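Local coordinates for protein phosphodiesterase (Pseudomonas aeruginosa, PDB 4G75) that probably kills competing bacteria as a colicin M-like bacteriocin, a magnesium-binding hydrolase that degrades a peptidoglycan precursor, at residues 212-217 / 239-244; 233-238 / 280-285. All coordinates share one frame; numbering follows the deposited sequence.

Contact 1: residues 212-217 / 239-244. With MG (magnesium ion), chain B; EDO (1,2-ethanediol), chain C.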
ATOM      1  N   GLY A 212      -1.135  -7.241  -5.156  1.00  9.45           N
ATOM      2  CA  GLY A 212      -0.725  -7.954  -6.360  1.00 10.46           C
ATOM      3  C   GLY A 212      -1.863  -8.722  -7.014  1.00  8.50           C
ATOM      4  O   GLY A 212      -2.909  -8.148  -7.328  1.00 10.01           O
ATOM      5  N   GLU A 213      -1.663 -10.017  -7.236  1.00  7.76           N
ATOM      6  CA  GLU A 213      -2.730 -10.836  -7.804  1.00  7.62           C
ATOM      7  C   GLU A 213      -3.743 -11.203  -6.728  1.00  6.68           C
ATOM      8  O   GLU A 213      -3.375 -11.701  -5.666  1.00 11.01           O
ATOM      9  CB  GLU A 213      -2.177 -12.112  -8.444  1.00  7.25           C
ATOM     10  CG  GLU A 213      -3.240 -12.879  -9.226  1.00 20.08           C
ATOM     11  CD  GLU A 213      -2.807 -14.279  -9.624  1.00 33.24           C
ATOM     12  OE1 GLU A 213      -2.455 -14.474 -10.807  1.00 28.69           O
ATOM     13  OE2 GLU A 213      -2.825 -15.182  -8.760  1.00 25.57           O
ATOM     14  N   ILE A 214      -5.020 -10.956  -7.005  1.00  6.94           N
ATOM     15  CA  ILE A 214      -6.080 -11.316  -6.076  1.00  6.65           C
ATOM     16  C   ILE A 214      -7.060 -12.209  -6.814  1.00 11.21           C
ATOM     17  O   ILE A 214      -6.941 -12.386  -8.016  1.00 11.22           O
ATOM     18  CB  ILE A 214      -6.808 -10.079  -5.542  1.00  6.70           C
ATOM     19  CG1 ILE A 214      -7.442  -9.289  -6.692  1.00  7.57           C
ATOM     20  CG2 ILE A 214      -5.831  -9.191  -4.769  1.00 11.65           C
ATOM     21  CD1 ILE A 214      -8.241  -8.078  -6.239  1.00  7.70           C
ATOM     22  N   THR A 215      -8.012 -12.781  -6.093  1.00  8.24           N
ATOM     23  CA  THR A 215      -9.052 -13.570  -6.737  1.00  5.50           C
ATOM     24  C   THR A 215     -10.345 -12.778  -6.688  1.00  9.44           C
ATOM     25  O   THR A 215     -10.795 -12.378  -5.614  1.00  8.37           O
ATOM     26  CB  THR A 215      -9.251 -14.929  -6.032  1.00  8.19           C
ATOM     27  OG1 THR A 215      -8.007 -15.645  -5.996  1.00 12.66           O
ATOM     28  CG2 THR A 215     -10.295 -15.767  -6.765  1.00 10.02           C
ATOM     29  N   LEU A 216     -10.927 -12.534  -7.859  1.00  9.36           N
ATOM     30  CA  LEU A 216     -12.215 -11.861  -7.931  1.00 10.30           C
ATOM     31  C   LEU A 216     -13.336 -12.887  -7.972  1.00  6.61           C
ATOM     32  O   LEU A 216     -13.120 -14.050  -8.334  1.00  7.27           O
ATOM     33  CB  LEU A 216     -12.300 -10.959  -9.167  1.00  6.75           C
ATOM     34  CG  LEU A 216     -11.278  -9.824  -9.292  1.00  7.11           C
ATOM     35  CD1 LEU A 216     -11.539  -9.041 -10.574  1.00 14.49           C
ATOM     36  CD2 LEU A 216     -11.342  -8.911  -8.072  1.00 11.38           C
ATOM     37  N   ARG A 217     -14.525 -12.446  -7.586  1.00  7.59           N
ATOM     38  CA  ARG A 217     -15.734 -13.244  -7.737  1.00  6.71           C
ATOM     39  C   ARG A 217     -16.747 -12.441  -8.528  1.00 10.74           C
ATOM     40  O   ARG A 217     -17.087 -11.312  -8.153  1.00 12.23           O
ATOM     41  CB  ARG A 217     -16.314 -13.590  -6.366  1.00  6.77           C
ATOM     42  CG  ARG A 217     -17.462 -14.581  -6.429  1.00 10.57           C
ATOM     43  CD  ARG A 217     -17.978 -14.907  -5.040  1.00 16.67           C
ATOM     44  NE  ARG A 217     -18.958 -15.985  -5.084  1.00 15.11           N
ATOM     45  CZ  ARG A 217     -19.451 -16.593  -4.011  1.00 30.07           C
ATOM     46  NH1 ARG A 217     -19.054 -16.229  -2.800  1.00 30.36           N
ATOM     47  NH2 ARG A 217     -20.341 -17.569  -4.150  1.00 38.11           N
ATOM     48  N   TYR A 239     -11.931 -11.937  -2.804  1.00  9.16           N
ATOM     49  CA  TYR A 239     -11.581 -12.725  -1.630  1.00  6.20           C
ATOM     50  C   TYR A 239     -10.428 -12.106  -0.843  1.00 12.65           C
ATOM     51  O   TYR A 239      -9.600 -11.372  -1.395  1.00  9.65           O
ATOM     52  CB  TYR A 239     -11.215 -14.156  -2.034  1.00  6.81           C
ATOM     53  CG  TYR A 239     -12.353 -14.934  -2.663  1.00 10.30           C
ATOM     54  CD1 TYR A 239     -13.218 -15.691  -1.883  1.00  8.90           C
ATOM     55  CD2 TYR A 239     -12.559 -14.910  -4.034  1.00  6.76           C
ATOM     56  CE1 TYR A 239     -14.257 -16.407  -2.452  1.00 13.36           C
ATOM     57  CE2 TYR A 239     -13.604 -15.623  -4.618  1.00 10.68           C
ATOM     58  CZ  TYR A 239     -14.448 -16.368  -3.819  1.00 13.86           C
ATOM     59  OH  TYR A 239     -15.486 -17.089  -4.386  1.00 10.89           O
ATOM     60  N   ASP A 240     -10.373 -12.413   0.450  1.00  7.26           N
ATOM     61  CA  ASP A 240      -9.252 -11.977   1.272  1.00 13.62           C
ATOM     62  C   ASP A 240      -7.953 -12.443   0.642  1.00 11.33           C
ATOM     63  O   ASP A 240      -7.886 -13.521   0.045  1.00 10.42           O
ATOM     64  CB  ASP A 240      -9.332 -12.562   2.678  1.00  7.76           C
ATOM     65  CG  ASP A 240     -10.496 -12.034   3.475  1.00 12.02           C
ATOM     66  OD1 ASP A 240     -11.272 -11.211   2.954  1.00 10.61           O
ATOM     67  OD2 ASP A 240     -10.639 -12.453   4.641  1.00 17.82           O
ATOM     68  N   ASP A 241      -6.905 -11.651   0.820  1.00  9.33           N
ATOM     69  CA  ASP A 241      -5.623 -11.961   0.222  1.00  8.46           C
ATOM     70  C   ASP A 241      -4.521 -11.868   1.270  1.00 11.52           C
ATOM     71  O   ASP A 241      -4.391 -10.858   1.954  1.00 13.08           O
ATOM     72  CB  ASP A 241      -5.347 -10.989  -0.922  1.00 22.32           C
ATOM     73  CG  ASP A 241      -4.402 -11.561  -1.945  1.00 29.92           C
ATOM     74  OD1 ASP A 241      -4.839 -12.420  -2.737  1.00 23.57           O
ATOM     75  OD2 ASP A 241      -3.224 -11.153  -1.952  1.00 14.73           O
ATOM     76  N   LEU A 242      -3.723 -12.921   1.391  1.00 13.01           N
ATOM     77  CA  LEU A 242      -2.683 -12.957   2.417  1.00 11.22           C
ATOM     78  C   LEU A 242      -1.502 -12.049   2.093  1.00 11.90           C
ATOM     79  O   LEU A 242      -0.900 -12.166   1.025  1.00 12.16           O
ATOM     80  CB  LEU A 242      -2.194 -14.394   2.621  1.00 10.34           C
ATOM     81  CG  LEU A 242      -1.159 -14.567   3.727  1.00 18.73           C
ATOM     82  CD1 LEU A 242      -1.822 -14.349   5.072  1.00 13.70           C
ATOM     83  CD2 LEU A 242      -0.534 -15.946   3.646  1.00 30.06           C
ATOM     84  N   TYR A 243      -1.168 -11.133   3.005  1.00 10.41           N
ATOM     85  CA  TYR A 243       0.043 -10.338   2.826  1.00  5.59           C
ATOM     86  C   TYR A 243       1.205 -11.088   3.453  1.00  6.57           C
ATOM     87  O   TYR A 243       1.263 -11.244   4.674  1.00 12.59           O
ATOM     88  CB  TYR A 243      -0.073  -8.950   3.461  1.00  8.47           C
ATOM     89  CG  TYR A 243       1.092  -8.043   3.107  1.00  6.79           C
ATOM     90  CD1 TYR A 243       0.971  -7.076   2.123  1.00  8.69           C
ATOM     91  CD2 TYR A 243       2.321  -8.183   3.738  1.00  8.39           C
ATOM     92  CE1 TYR A 243       2.037  -6.254   1.792  1.00  7.77           C
ATOM     93  CE2 TYR A 243       3.387  -7.366   3.421  1.00 10.00           C
ATOM     94  CZ  TYR A 243       3.244  -6.412   2.443  1.00  8.82           C
ATOM     95  OH  TYR A 243       4.307  -5.602   2.122  1.00 10.01           O
ATOM     96  N   ASP A 244       2.121 -11.559   2.616  1.00 10.89           N
ATOM     97  CA  ASP A 244       3.294 -12.275   3.105  1.00 13.75           C
ATOM     98  C   ASP A 244       4.573 -11.736   2.476  1.00 16.00           C
ATOM     99  O   ASP A 244       5.575 -12.445   2.383  1.00 19.82           O
ATOM    100  CB  ASP A 244       3.153 -13.786   2.864  1.00 18.02           C
ATOM    101  CG  ASP A 244       2.856 -14.135   1.409  1.00 25.78           C
ATOM    102  OD1 ASP A 244       2.860 -13.236   0.542  1.00 16.89           O
ATOM    103  OD2 ASP A 244       2.610 -15.328   1.128  1.00 25.91           O
TER
HETATM  104 MG    MG B 301      -1.765 -11.340  -3.936  1.00 11.33          MG
HETATM  105  C1  EDO C 302     -15.962 -13.361  -2.240  1.00 19.16           C
HETATM  106  O1  EDO C 302     -17.008 -14.262  -1.859  1.00 20.96           O
HETATM  107  C2  EDO C 302     -15.945 -12.217  -1.235  1.00 25.83           C
HETATM  108  O2  EDO C 302     -17.253 -11.633  -1.206  1.00 29.75           O
HETATM  109  O   HOH W   1      -3.944 -13.872  -4.494  1.00 18.38           O
HETATM  110  O   HOH W   2      -7.756 -12.667  -3.209  1.00 11.43           O
HETATM  111  O   HOH W   3      -1.484 -13.861  -3.673  1.00 24.17           O
HETATM  112  O   HOH W   4       0.322 -11.069  -2.527  1.00 17.19           O
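Thr215 and Tyr239 make the tight end of this contact, where two paired strands begin to part. Tyr239 N donates to Thr215 O over 3.1 Å in a nearly straight bond (166°), met almost head-on by the carbonyl. With OG1 beside the backbone N (chi1 -56°), Thr215 CG2 is left anti to that N and lies 3.6 Å from Tyr239 CD2. The extended Arg217 chain runs past the far end of the phenol, with CD 3.4 Å from Tyr239 OH. Its guanidinium lies nearly parallel to the ring plane (11° apart), but the groups are not stacked. Strand 188-199 holds both polar ends: Arg217 pairs with Asp193, and Tyr239 OH bonds Asn195. An ethanediol, probably from the crystallisation liquor, rests on one face of the ring and accepts a bond from Arg217 NH1.

Toward Asp241 the backbones separate and water and metal fill the gap. One water accepts from Thr215 N and lies near Tyr239 O and Asp241 OD1. The two carboxylate oxygens of Asp241 have different tasks: OD2 binds magnesium at 2.5 Å, while OD1 faces the water-filled gap. Glu213 binds the ion through its main-chain O, at 2.4 Å, whereas its exposed carboxylate does not coordinate it. Val211 O and two waters add further ligands. The shell is thus all oxygen, backbone geometry fixing most of the protein's share and solvent supplying the rest.

Contact 2: residues 233-238 / 280-285. With EDO (1,2-ethanediol), chain J; EDO (1,2-ethanediol), chain C.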
ATOM      1  N   ARG A 233     -26.290  -8.433 -15.253  1.00  9.25           N
ATOM      2  CA  ARG A 233     -26.307  -7.489 -14.146  0.54  8.20           C
ATOM      3  C   ARG A 233     -25.840  -8.188 -12.881  1.00  9.55           C
ATOM      4  O   ARG A 233     -26.378  -9.219 -12.487  1.00 11.26           O
ATOM      5  CB  ARG A 233     -27.710  -6.917 -13.942  0.54  9.52           C
ATOM      6  CG  ARG A 233     -28.445  -6.599 -15.229  0.54 15.52           C
ATOM      7  CD  ARG A 233     -29.767  -5.899 -14.957  0.54 46.77           C
ATOM      8  NE  ARG A 233     -29.672  -4.450 -15.115  0.54 43.60           N
ATOM      9  CZ  ARG A 233     -29.291  -3.612 -14.156  0.54 45.75           C
ATOM     10  NH1 ARG A 233     -28.963  -4.074 -12.957  0.54 55.80           N
ATOM     11  NH2 ARG A 233     -29.239  -2.308 -14.398  0.54 30.80           N
ATOM     12  N   GLY A 234     -24.820  -7.635 -12.246  1.00 11.00           N
ATOM     13  CA  GLY A 234     -24.320  -8.247 -11.037  1.00 11.70           C
ATOM     14  C   GLY A 234     -23.225  -7.404 -10.445  1.00 14.01           C
ATOM     15  O   GLY A 234     -23.262  -6.178 -10.525  1.00 11.45           O
ATOM     16  N   GLU A 235     -22.241  -8.061  -9.852  1.00  9.58           N
ATOM     17  CA  GLU A 235     -21.157  -7.327  -9.224  1.00  9.99           C
ATOM     18  C   GLU A 235     -19.884  -8.144  -9.160  1.00 13.33           C
ATOM     19  O   GLU A 235     -19.888  -9.369  -9.332  1.00 13.03           O
ATOM     20  CB  GLU A 235     -21.564  -6.858  -7.826  1.00 12.51           C
ATOM     21  CG  GLU A 235     -21.858  -7.973  -6.861  1.00 11.84           C
ATOM     22  CD  GLU A 235     -22.496  -7.477  -5.577  1.00 19.13           C
ATOM     23  OE1 GLU A 235     -23.149  -6.414  -5.602  1.00 24.18           O
ATOM     24  OE2 GLU A 235     -22.346  -8.154  -4.545  1.00 18.87           O
ATOM     25  N   ILE A 236     -18.791  -7.438  -8.927  1.00  8.40           N
ATOM     26  CA  ILE A 236     -17.493  -8.037  -8.708  1.00 10.75           C
ATOM     27  C   ILE A 236     -17.144  -7.868  -7.234  1.00 10.97           C
ATOM     28  O   ILE A 236     -17.227  -6.762  -6.692  1.00 10.42           O
ATOM     29  CB  ILE A 236     -16.418  -7.321  -9.563  1.00  8.06           C
ATOM     30  CG1 ILE A 236     -16.673  -7.577 -11.054  1.00 13.72           C
ATOM     31  CG2 ILE A 236     -15.020  -7.772  -9.171  1.00 10.29           C
ATOM     32  CD1 ILE A 236     -15.717  -6.856 -11.967  1.00 19.24           C
ATOM     33  N   ARG A 237     -16.803  -8.973  -6.580  1.00  6.22           N
ATOM     34  CA  ARG A 237     -16.269  -8.933  -5.227  0.51  6.97           C
ATOM     35  C   ARG A 237     -14.868  -9.533  -5.225  1.00  8.16           C
ATOM     36  O   ARG A 237     -14.375  -9.970  -6.258  1.00  7.68           O
ATOM     37  CB  ARG A 237     -17.190  -9.677  -4.257  0.51  8.35           C
ATOM     38  CG  ARG A 237     -18.627  -9.174  -4.293  0.51 15.54           C
ATOM     39  CD  ARG A 237     -19.364  -9.458  -2.993  0.51 12.77           C
ATOM     40  NE  ARG A 237     -19.619 -10.881  -2.800  0.51 19.73           N
ATOM     41  CZ  ARG A 237     -20.682 -11.516  -3.280  0.51 15.16           C
ATOM     42  NH1 ARG A 237     -21.582 -10.850  -3.993  0.51 12.75           N
ATOM     43  NH2 ARG A 237     -20.840 -12.814  -3.057  0.51 14.58           N
ATOM     44  N   ALA A 238     -14.226  -9.542  -4.063  1.00  8.12           N
ATOM     45  CA  ALA A 238     -12.870 -10.062  -3.985  1.00  8.68           C
ATOM     46  C   ALA A 238     -12.663 -10.834  -2.700  1.00  7.96           C
ATOM     47  O   ALA A 238     -13.132 -10.421  -1.636  1.00  7.37           O
ATOM     48  CB  ALA A 238     -11.855  -8.928  -4.079  1.00  6.07           C
ATOM     49  N   PRO A 280     -13.088  -5.723   0.969  1.00 11.70           N
ATOM     50  CA  PRO A 280     -14.549  -5.692   1.096  1.00 11.65           C
ATOM     51  C   PRO A 280     -15.224  -4.831   0.044  1.00  7.39           C
ATOM     52  O   PRO A 280     -14.612  -3.904  -0.501  1.00 11.50           O
ATOM     53  CB  PRO A 280     -14.767  -5.085   2.484  1.00 12.46           C
ATOM     54  CG  PRO A 280     -13.552  -4.267   2.738  1.00 15.32           C
ATOM     55  CD  PRO A 280     -12.413  -4.942   2.022  1.00  9.85           C
ATOM     56  N   GLY A 281     -16.485  -5.141  -0.230  1.00  5.69           N
ATOM     57  CA  GLY A 281     -17.297  -4.297  -1.091  1.00  9.13           C
ATOM     58  C   GLY A 281     -17.503  -4.908  -2.455  1.00  9.98           C
ATOM     59  O   GLY A 281     -16.994  -5.998  -2.754  1.00 10.77           O
ATOM     60  N   ALA A 282     -18.248  -4.203  -3.294  1.00  7.71           N
ATOM     61  CA  ALA A 282     -18.546  -4.694  -4.626  1.00  8.30           C
ATOM     62  C   ALA A 282     -18.375  -3.612  -5.676  1.00  9.71           C
ATOM     63  O   ALA A 282     -18.613  -2.429  -5.420  1.00 11.59           O
ATOM     64  CB  ALA A 282     -19.966  -5.259  -4.674  1.00 11.98           C
ATOM     65  N   ILE A 283     -17.954  -4.028  -6.862  1.00  8.73           N
ATOM     66  CA  ILE A 283     -17.942  -3.146  -8.019  1.00 10.57           C
ATOM     67  C   ILE A 283     -19.126  -3.553  -8.882  1.00 11.89           C
ATOM     68  O   ILE A 283     -19.190  -4.694  -9.326  1.00 11.45           O
ATOM     69  CB  ILE A 283     -16.649  -3.311  -8.829  1.00 14.74           C
ATOM     70  CG1 ILE A 283     -15.423  -3.036  -7.948  1.00 14.01           C
ATOM     71  CG2 ILE A 283     -16.660  -2.404 -10.069  1.00 12.11           C
ATOM     72  CD1 ILE A 283     -14.103  -3.465  -8.575  1.00 14.40           C
ATOM     73  N   PRO A 284     -20.074  -2.628  -9.111  1.00 11.46           N
ATOM     74  CA  PRO A 284     -21.268  -2.936  -9.912  1.00  9.56           C
ATOM     75  C   PRO A 284     -20.936  -3.310 -11.353  1.00  9.84           C
ATOM     76  O   PRO A 284     -20.034  -2.725 -11.958  1.00 14.31           O
ATOM     77  CB  PRO A 284     -22.054  -1.619  -9.890  1.00 16.73           C
ATOM     78  CG  PRO A 284     -21.570  -0.905  -8.671  1.00 26.61           C
ATOM     79  CD  PRO A 284     -20.118  -1.261  -8.563  1.00 15.53           C
ATOM     80  N   VAL A 285     -21.673  -4.273 -11.895  1.00 12.07           N
ATOM     81  CA  VAL A 285     -21.528  -4.651 -13.295  1.00  7.37           C
ATOM     82  C   VAL A 285     -22.876  -4.600 -14.000  1.00 16.65           C
ATOM     83  O   VAL A 285     -23.847  -5.223 -13.561  1.00 12.10           O
ATOM     84  CB  VAL A 285     -20.935  -6.064 -13.457  1.00  7.07           C
ATOM     85  CG1 VAL A 285     -20.798  -6.406 -14.926  1.00 10.46           C
ATOM     86  CG2 VAL A 285     -19.575  -6.156 -12.773  1.00 12.22           C
TER
HETATM   87  C1  EDO J 309     -17.683  -1.205   1.376  1.00 46.73           C
HETATM   88  O1  EDO J 309     -18.441  -1.137   0.165  1.00 54.71           O
HETATM   89  C2  EDO J 309     -16.351  -1.880   1.084  1.00 44.30           C
HETATM   90  O2  EDO J 309     -15.744  -1.260  -0.055  1.00 24.15           O
HETATM   91  C1  EDO C 302     -15.962 -13.361  -2.240  1.00 19.16           C
HETATM   92  O1  EDO C 302     -17.008 -14.262  -1.859  1.00 20.96           O
HETATM   93  C2  EDO C 302     -15.945 -12.217  -1.235  1.00 25.83           C
HETATM   94  O2  EDO C 302     -17.253 -11.633  -1.206  1.00 29.75           O
HETATM   95  O   HOH W   5     -15.429  -7.982  -1.836  1.00  8.07           O
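A chi1 of 63° sets CG of Glu235 between its own backbone N and carbonyl carbon, and the extended remainder of the chain then carries the carboxylate to Ala282, whose CB is 3.5 Å from Glu235 CD. Ile236 turns the other way out of the sheet: with CG1 beside the backbone N (chi1 -67°), this branch meets Val285 CG2 at 3.7 Å. On the same face, Ile236 CB and Ile283 CB are 4.1 Å apart, so the three branched side chains form one apolar patch.

The backbones form an antiparallel ladder. Gly234 with Val285 and Ile236 with Ile283 are hydrogen-bonded pairs, each closed by two N-H to O=C bonds, and Glu235 with Pro284 is the non-hydrogen-bonded pair between them. Proline fits that position, which asks no N-H of it. Val285 N approaches Gly234 O at 2.8 Å from well above the carbonyl plane, while Ile283 N reaches Ile236 O within it. Past Ala282 direct pairing gives way to water: one molecule accepts from Ala238 N and lies 2.7 Å from Gly281 O. On the Glu235 side, Arg237 NH1 forms a salt bridge with Glu235 OE2, its hydrogen bond using the anti lone pair of that oxygen, tentative because Arg237 was modelled in two conformers.

Strand 229-243 is flanked here by 283-290 along one edge and by 213-224 along the other, where the backbones of Glu235 and Arg237 are hydrogen-bonded to those of Val219 and Arg217. On the apolar face, Ile236 packs on Leu216, Pro170 and Val172, and Ile283 on Ile163.

How the contacts relate
The centres of the two contacts lie 15 Å apart in one mixed sheet, and strand 229-243 is common to both. Contact 1 joins it to 213-224, its hairpin partner; contact 2 joins it to 283-290, which arrives only after helix 255-264 and strand 275-278. Along the chain the segments alternate: 212-217, 233-238, 239-244, 280-285. The contacts touch directly, Ala238 CB packing 3.9 Å from Thr215 O, and one ethanediol bridges Arg217 and Arg237. The shared strand thus runs from regular pairing in contact 2 to the opened, magnesium-binding end in contact 1, linking the metal site continuously with the sheet of the colicin M family region.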